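Local atomic coordinates of aminofutalosine deaminase (Helicobacter pylori, PDB entry 7LKK), a protein that deaminates aminofutalosine in the menaquinone pathway and, as a metal-dependent hydrolase, probably also converts adenosine into inosine. Residues P300-L305 with A326-S331; N77-F82 with L272-Q277. All blocks are in the same frame, centred on the assembly; numbering follows the deposited sequence.

Contact 1: P300-L305 with A326-S331; sequences PFSNRL and ATDGLS. With MCF ((8R)-3-(5-S-methyl-5-thio-beta-D-ribofuranosyl)-3,6,7,8-tetrahydroimidazo[4,5-d][1,3]diazepin-8-ol), chain J.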
# COMPACT_ATOMS: atom_id res chain seq x y z
N PRO A 300 -3.94 3.54 -9.09
CA PRO A 300 -3.04 2.40 -8.85
C PRO A 300 -3.69 1.20 -8.19
O PRO A 300 -3.42 0.06 -8.60
CB PRO A 300 -1.93 3.00 -7.97
CG PRO A 300 -2.46 4.30 -7.47
CD PRO A 300 -3.44 4.79 -8.49
N PHE A 301 -4.52 1.40 -7.17
CA PHE A 301 -5.09 0.24 -6.47
C PHE A 301 -6.12 -0.47 -7.34
O PHE A 301 -6.14 -1.71 -7.40
CB PHE A 301 -5.71 0.67 -5.14
CG PHE A 301 -5.66 -0.40 -4.08
CD1 PHE A 301 -6.66 -1.36 -4.01
CD2 PHE A 301 -4.62 -0.45 -3.17
CE1 PHE A 301 -6.61 -2.35 -3.04
CE2 PHE A 301 -4.57 -1.43 -2.20
CZ PHE A 301 -5.57 -2.39 -2.13
N SER A 302 -6.97 0.28 -8.03
CA SER A 302 -7.93 -0.33 -8.95
C SER A 302 -7.23 -1.10 -10.05
O SER A 302 -7.64 -2.22 -10.40
CB SER A 302 -8.84 0.75 -9.54
OG SER A 302 -9.62 0.23 -10.60
N ASN A 303 -6.15 -0.53 -10.61
CA ASN A 303 -5.40 -1.23 -11.66
C ASN A 303 -4.84 -2.55 -11.15
O ASN A 303 -4.80 -3.54 -11.89
CB ASN A 303 -4.27 -0.34 -12.17
CG ASN A 303 -4.77 0.87 -12.95
OD1 ASN A 303 -5.95 0.96 -13.31
ND2 ASN A 303 -3.87 1.80 -13.21
N ARG A 304 -4.37 -2.57 -9.90
CA ARG A 304 -3.82 -3.80 -9.34
C ARG A 304 -4.90 -4.85 -9.11
O ARG A 304 -4.67 -6.05 -9.30
CB ARG A 304 -3.08 -3.51 -8.03
CG ARG A 304 -2.34 -4.71 -7.46
CD ARG A 304 -1.24 -5.18 -8.40
NE ARG A 304 -0.60 -6.41 -7.95
CZ ARG A 304 -0.81 -7.60 -8.51
NH1 ARG A 304 -1.64 -7.73 -9.54
NH2 ARG A 304 -0.18 -8.67 -8.04
N LEU A 305 -6.09 -4.41 -8.70
CA LEU A 305 -7.16 -5.36 -8.38
C LEU A 305 -7.82 -5.92 -9.63
O LEU A 305 -8.34 -7.04 -9.59
CB LEU A 305 -8.21 -4.69 -7.50
CG LEU A 305 -7.80 -4.26 -6.09
CD1 LEU A 305 -9.01 -3.73 -5.34
CD2 LEU A 305 -7.15 -5.41 -5.34
N ALA A 326 -5.99 9.24 -8.74
CA ALA A 326 -7.35 9.19 -8.22
C ALA A 326 -7.62 7.84 -7.58
O ALA A 326 -6.96 6.84 -7.87
CB ALA A 326 -8.38 9.46 -9.33
N THR A 327 -8.62 7.82 -6.69
CA THR A 327 -8.94 6.63 -5.90
C THR A 327 -9.82 5.64 -6.64
O THR A 327 -9.88 4.47 -6.23
CB THR A 327 -9.65 7.03 -4.61
OG1 THR A 327 -10.87 7.71 -4.92
CG2 THR A 327 -8.77 7.95 -3.77
N ASP A 328 -10.51 6.07 -7.70
CA ASP A 328 -11.63 5.32 -8.26
C ASP A 328 -12.69 5.15 -7.19
O ASP A 328 -12.71 5.91 -6.21
CB ASP A 328 -11.17 3.96 -8.82
CG ASP A 328 -11.76 3.65 -10.18
OD1 ASP A 328 -12.73 4.33 -10.57
OD2 ASP A 328 -11.25 2.73 -10.86
N GLY A 329 -13.58 4.18 -7.34
CA GLY A 329 -14.60 3.91 -6.35
C GLY A 329 -14.26 2.70 -5.50
O GLY A 329 -13.32 1.95 -5.77
N LEU A 330 -15.06 2.52 -4.44
CA LEU A 330 -14.95 1.31 -3.63
C LEU A 330 -15.38 0.06 -4.39
O LEU A 330 -15.23 -1.04 -3.86
CB LEU A 330 -15.77 1.46 -2.34
CG LEU A 330 -15.21 2.46 -1.32
CD1 LEU A 330 -16.12 2.56 -0.10
CD2 LEU A 330 -13.80 2.07 -0.91
N SER A 331 -15.93 0.22 -5.59
CA SER A 331 -16.13 -0.91 -6.48
C SER A 331 -14.82 -1.54 -6.92
O SER A 331 -14.82 -2.68 -7.39
CB SER A 331 -16.94 -0.48 -7.71
OG SER A 331 -16.59 0.83 -8.11
O8 MCF J . -13.36 2.79 -13.51
C8 MCF J . -13.63 1.68 -12.69
C7 MCF J . -13.23 0.36 -13.34
N6 MCF J . -13.38 0.43 -14.77
C5 MCF J . -14.62 0.91 -15.34
N4 MCF J . -15.78 1.38 -14.58
C10 MCF J . -16.10 1.48 -13.14
C9 MCF J . -15.09 1.64 -12.21
N1 MCF J . -15.66 1.71 -11.01
C2 MCF J . -16.98 1.61 -11.14
N3 MCF J . -17.25 1.48 -12.45
C1S MCF J . -18.63 1.33 -12.98
C2S MCF J . -18.91 2.16 -14.26
O2S MCF J . -19.26 3.43 -13.93
O4S MCF J . -18.83 0.12 -13.35
C4S MCF J . -19.97 0.18 -14.50
C3S MCF J . -20.09 1.42 -14.87
O3S MCF J . -21.38 1.98 -14.33
C5S MCF J . -19.56 -0.70 -15.67
S5S MCF J . -21.04 -1.36 -16.49
C6S MCF J . -20.60 -1.90 -18.17
O HOH W 1 -7.43 3.04 -7.51
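S302, in the first turn of helix 300-305, faces D328 in the loop that follows strand 323-325, and this pair carries the polar side of the contact. The hydroxyl OG of S302 stands 3.0 Å from OD2 of D328. With chi1 at 170°, OG is swung to the far side of CB from the backbone N and points out from the helix toward the carboxylate. S332 OG makes weak hydrogen bonds to both of these oxygens. A water adds a second polar link: the S302 backbone N donates to it at 2.8 Å, and the water in turn gives a weak bond to T327 O. In the first turn of a helix, this amide takes the water as its partner, within a buried contact.

The remaining contact is slight: at the start of the helix P300 CD lies beside the carbonyl oxygen A326 O, at 4.1 Å. Both segments follow strands of the TIM barrel of the amidohydrolase family, at the strand ends where the active site gathers. As in this family, the aspartate after the last barrel strand, D328, belongs to the metal site.

A bond within the loop helps to set its shape. T327 OG1 donates to D328 O at 2.9 Å, in the carbonyl plane and on a lone pair.

Toward the inhibitor, D328 OD2 comes within 3.2 Å of MCF C8, the carbon that bears the hydroxyl O8, and S331 OG is 3.2 Å from MCF C2 on the imidazole part. Away from the pocket, the helix faces the second subunit: R304 gives hydrogen bonds from NE and NH2 to L346 O and M351 O of that chain, while F301 and L305 pack on its L407.

Contact 2: N77-F82 with L272-Q277; sequences NAHTHF and LFVHNQ. With FE (Fe (III) ion), chain E; MCF ((8R)-3-(5-S-methyl-5-thio-beta-D-ribofuranosyl)-3,6,7,8-tetrahydroimidazo[4,5-d][1,3]diazepin-8-ol), chain J.
Methyl-on-imidazole packing of V274 against H79 joins strand 69-80 to strand 269-275 across the interior of the TIM barrel, beside the metal centre. No hydrogen bond links the two segments; they are not neighbours in the barrel wall, and mainly inward-pointing side chains meet. The V274 methyl CG1 sits over the centre of the H79 imidazole in a CH-pi contact, 3.8 Å from the centroid, while V274 CG2 lies over the same face, 3.5 Å from H79 ND1. V274 CG1 also covers the centre of the H275 ring, 3.4 Å above its plane, so one methyl touches the faces of two imidazoles. H79 presents its face because its CG is anti to the backbone N (chi1 -173°), which sends the ring into the barrel toward the iron. Farther from the metal, L272 CD2 lies against both O and CB of A78, 4.3 Å from A78 CB.

H79 and H81 form the HxH motif at the C-terminal end of the first barrel strand in amidohydrolases. H79 NE2 binds the iron at 2.1 Å and H81 NE2 at 2.0 Å; H221 and D328 complete the protein ligands. One face of the H81 ring is covered by the inhibitor, with MCF N1 over its centre.

Past strand 269-275, N276 ND2 returns a nearly straight bond to F273 O, from 64° out of the carbonyl plane. H275 directs its ring edge to the inhibitor: NE2 donates to MCF O8 at 3.2 Å, with an N-H...O angle of 171°.

O8 also binds the iron, at 2.0 Å, and is therefore gripped by a metal and an imidazole N-H together. This is consistent with the coformycin hydroxyl imitating a metal-activated water that has added to the purine during deamination.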
# COMPACT_ATOMS: atom_id res chain seq x y z
N ASN A 77 -9.40 14.86 -6.19
CA ASN A 77 -9.60 13.45 -6.51
C ASN A 77 -10.45 13.42 -7.79
O ASN A 77 -11.67 13.52 -7.73
CB ASN A 77 -10.27 12.71 -5.36
CG ASN A 77 -10.30 11.21 -5.57
OD1 ASN A 77 -9.73 10.69 -6.52
ND2 ASN A 77 -10.98 10.50 -4.67
N ALA A 78 -9.78 13.27 -8.93
CA ALA A 78 -10.39 13.55 -10.22
C ALA A 78 -11.28 12.44 -10.76
O ALA A 78 -11.90 12.63 -11.81
CB ALA A 78 -9.30 13.86 -11.26
N HIS A 79 -11.35 11.29 -10.09
CA HIS A 79 -12.11 10.15 -10.61
C HIS A 79 -12.54 9.26 -9.46
O HIS A 79 -11.72 8.54 -8.89
CB HIS A 79 -11.28 9.37 -11.63
CG HIS A 79 -12.05 8.30 -12.34
ND1 HIS A 79 -12.83 8.56 -13.45
CD2 HIS A 79 -12.15 6.97 -12.11
CE1 HIS A 79 -13.38 7.44 -13.87
NE2 HIS A 79 -12.98 6.46 -13.07
N THR A 80 -13.83 9.30 -9.13
CA THR A 80 -14.39 8.38 -8.15
C THR A 80 -15.82 8.03 -8.55
O THR A 80 -16.46 8.76 -9.31
CB THR A 80 -14.36 8.96 -6.73
OG1 THR A 80 -14.78 7.97 -5.79
CG2 THR A 80 -15.27 10.17 -6.63
N HIS A 81 -16.30 6.91 -8.02
CA HIS A 81 -17.67 6.43 -8.25
C HIS A 81 -18.36 6.32 -6.89
O HIS A 81 -18.31 5.27 -6.25
CB HIS A 81 -17.69 5.09 -8.98
CG HIS A 81 -16.98 5.10 -10.29
ND1 HIS A 81 -17.64 5.07 -11.50
CD2 HIS A 81 -15.65 5.10 -10.59
CE1 HIS A 81 -16.76 5.07 -12.49
NE2 HIS A 81 -15.55 5.09 -11.96
N PHE A 82 -19.01 7.41 -6.46
CA PHE A 82 -19.66 7.41 -5.15
C PHE A 82 -20.82 6.41 -5.09
O PHE A 82 -21.09 5.85 -4.02
CB PHE A 82 -20.16 8.81 -4.81
CG PHE A 82 -19.09 9.72 -4.29
CD1 PHE A 82 -18.53 9.52 -3.04
CD2 PHE A 82 -18.65 10.80 -5.05
CE1 PHE A 82 -17.54 10.37 -2.56
CE2 PHE A 82 -17.67 11.65 -4.58
CZ PHE A 82 -17.11 11.43 -3.33
N LEU A 272 -10.72 13.77 -19.96
CA LEU A 272 -9.93 12.95 -19.05
C LEU A 272 -9.93 11.51 -19.54
O LEU A 272 -10.99 10.93 -19.79
CB LEU A 272 -10.49 13.02 -17.63
CG LEU A 272 -10.21 14.24 -16.75
CD1 LEU A 272 -10.87 15.50 -17.30
CD2 LEU A 272 -10.68 13.97 -15.33
N PHE A 273 -8.74 10.94 -19.68
CA PHE A 273 -8.57 9.54 -20.05
C PHE A 273 -8.07 8.78 -18.83
O PHE A 273 -6.98 9.07 -18.32
CB PHE A 273 -7.59 9.39 -21.21
CG PHE A 273 -8.19 9.70 -22.55
CD1 PHE A 273 -8.32 11.01 -22.98
CD2 PHE A 273 -8.62 8.68 -23.38
CE1 PHE A 273 -8.88 11.30 -24.21
CE2 PHE A 273 -9.17 8.96 -24.62
CZ PHE A 273 -9.30 10.27 -25.03
N VAL A 274 -8.86 7.82 -18.35
CA VAL A 274 -8.61 7.13 -17.09
C VAL A 274 -7.99 5.76 -17.38
O VAL A 274 -8.38 5.08 -18.34
CB VAL A 274 -9.91 6.98 -16.27
CG1 VAL A 274 -9.62 6.38 -14.91
CG2 VAL A 274 -10.59 8.34 -16.13
N HIS A 275 -7.02 5.38 -16.54
CA HIS A 275 -6.34 4.08 -16.52
C HIS A 275 -5.22 4.02 -17.56
O HIS A 275 -4.07 4.34 -17.24
CB HIS A 275 -7.35 2.94 -16.70
CG HIS A 275 -8.43 2.93 -15.67
ND1 HIS A 275 -8.17 2.89 -14.32
CD2 HIS A 275 -9.78 2.97 -15.79
CE1 HIS A 275 -9.31 2.90 -13.65
NE2 HIS A 275 -10.30 2.95 -14.51
N ASN A 276 -5.53 3.58 -18.78
CA ASN A 276 -4.64 3.66 -19.94
C ASN A 276 -3.43 2.72 -19.90
O ASN A 276 -2.52 2.89 -20.71
CB ASN A 276 -4.11 5.08 -20.18
CG ASN A 276 -5.17 6.15 -20.01
OD1 ASN A 276 -6.01 6.35 -20.89
ND2 ASN A 276 -5.13 6.85 -18.88
N GLN A 277 -3.39 1.75 -18.98
CA GLN A 277 -2.16 0.96 -18.83
C GLN A 277 -1.84 0.13 -20.07
O GLN A 277 -0.68 -0.24 -20.27
CB GLN A 277 -2.24 0.02 -17.63
CG GLN A 277 -2.85 0.62 -16.39
CD GLN A 277 -4.32 0.32 -16.29
OE1 GLN A 277 -5.14 0.99 -16.92
NE2 GLN A 277 -4.67 -0.70 -15.53
FE FE E . -13.90 4.60 -12.97
O8 MCF J . -13.36 2.79 -13.51
C8 MCF J . -13.63 1.68 -12.69
C7 MCF J . -13.23 0.36 -13.34
N6 MCF J . -13.38 0.43 -14.77
C5 MCF J . -14.62 0.91 -15.34
N4 MCF J . -15.78 1.38 -14.58
C10 MCF J . -16.10 1.48 -13.14
C9 MCF J . -15.09 1.64 -12.21
N1 MCF J . -15.66 1.71 -11.01
C2 MCF J . -16.98 1.61 -11.14
N3 MCF J . -17.25 1.48 -12.45
C1S MCF J . -18.63 1.33 -12.98
C2S MCF J . -18.91 2.16 -14.26
O2S MCF J . -19.26 3.43 -13.93
O4S MCF J . -18.83 0.12 -13.35
C4S MCF J . -19.97 0.18 -14.50
C3S MCF J . -20.09 1.42 -14.87
O3S MCF J . -21.38 1.98 -14.33
C5S MCF J . -19.56 -0.70 -15.67
S5S MCF J . -21.04 -1.36 -16.49
C6S MCF J . -20.60 -1.90 -18.17

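In the fold
Both contacts are core and both touch the inhibitor; contact 2 lies nearer the centre of the chain (about 5 Å, centre to centre) than contact 1 (about 11 Å), whose helix also reaches the second subunit. Contact 2 joins non-adjacent barrel strands through apolar side chains and a histidine ring, whereas contact 1 joins a helix to a loop mainly through polar groups and a water. Their centres are 9 Å apart, and they share the iron site, H79 and H81 coming from one and D328 from the other. Probable hydrogen bonds from N77 to T327 and from T80 OG1 to D328 O tie strand 69-80 to the loop 326-331.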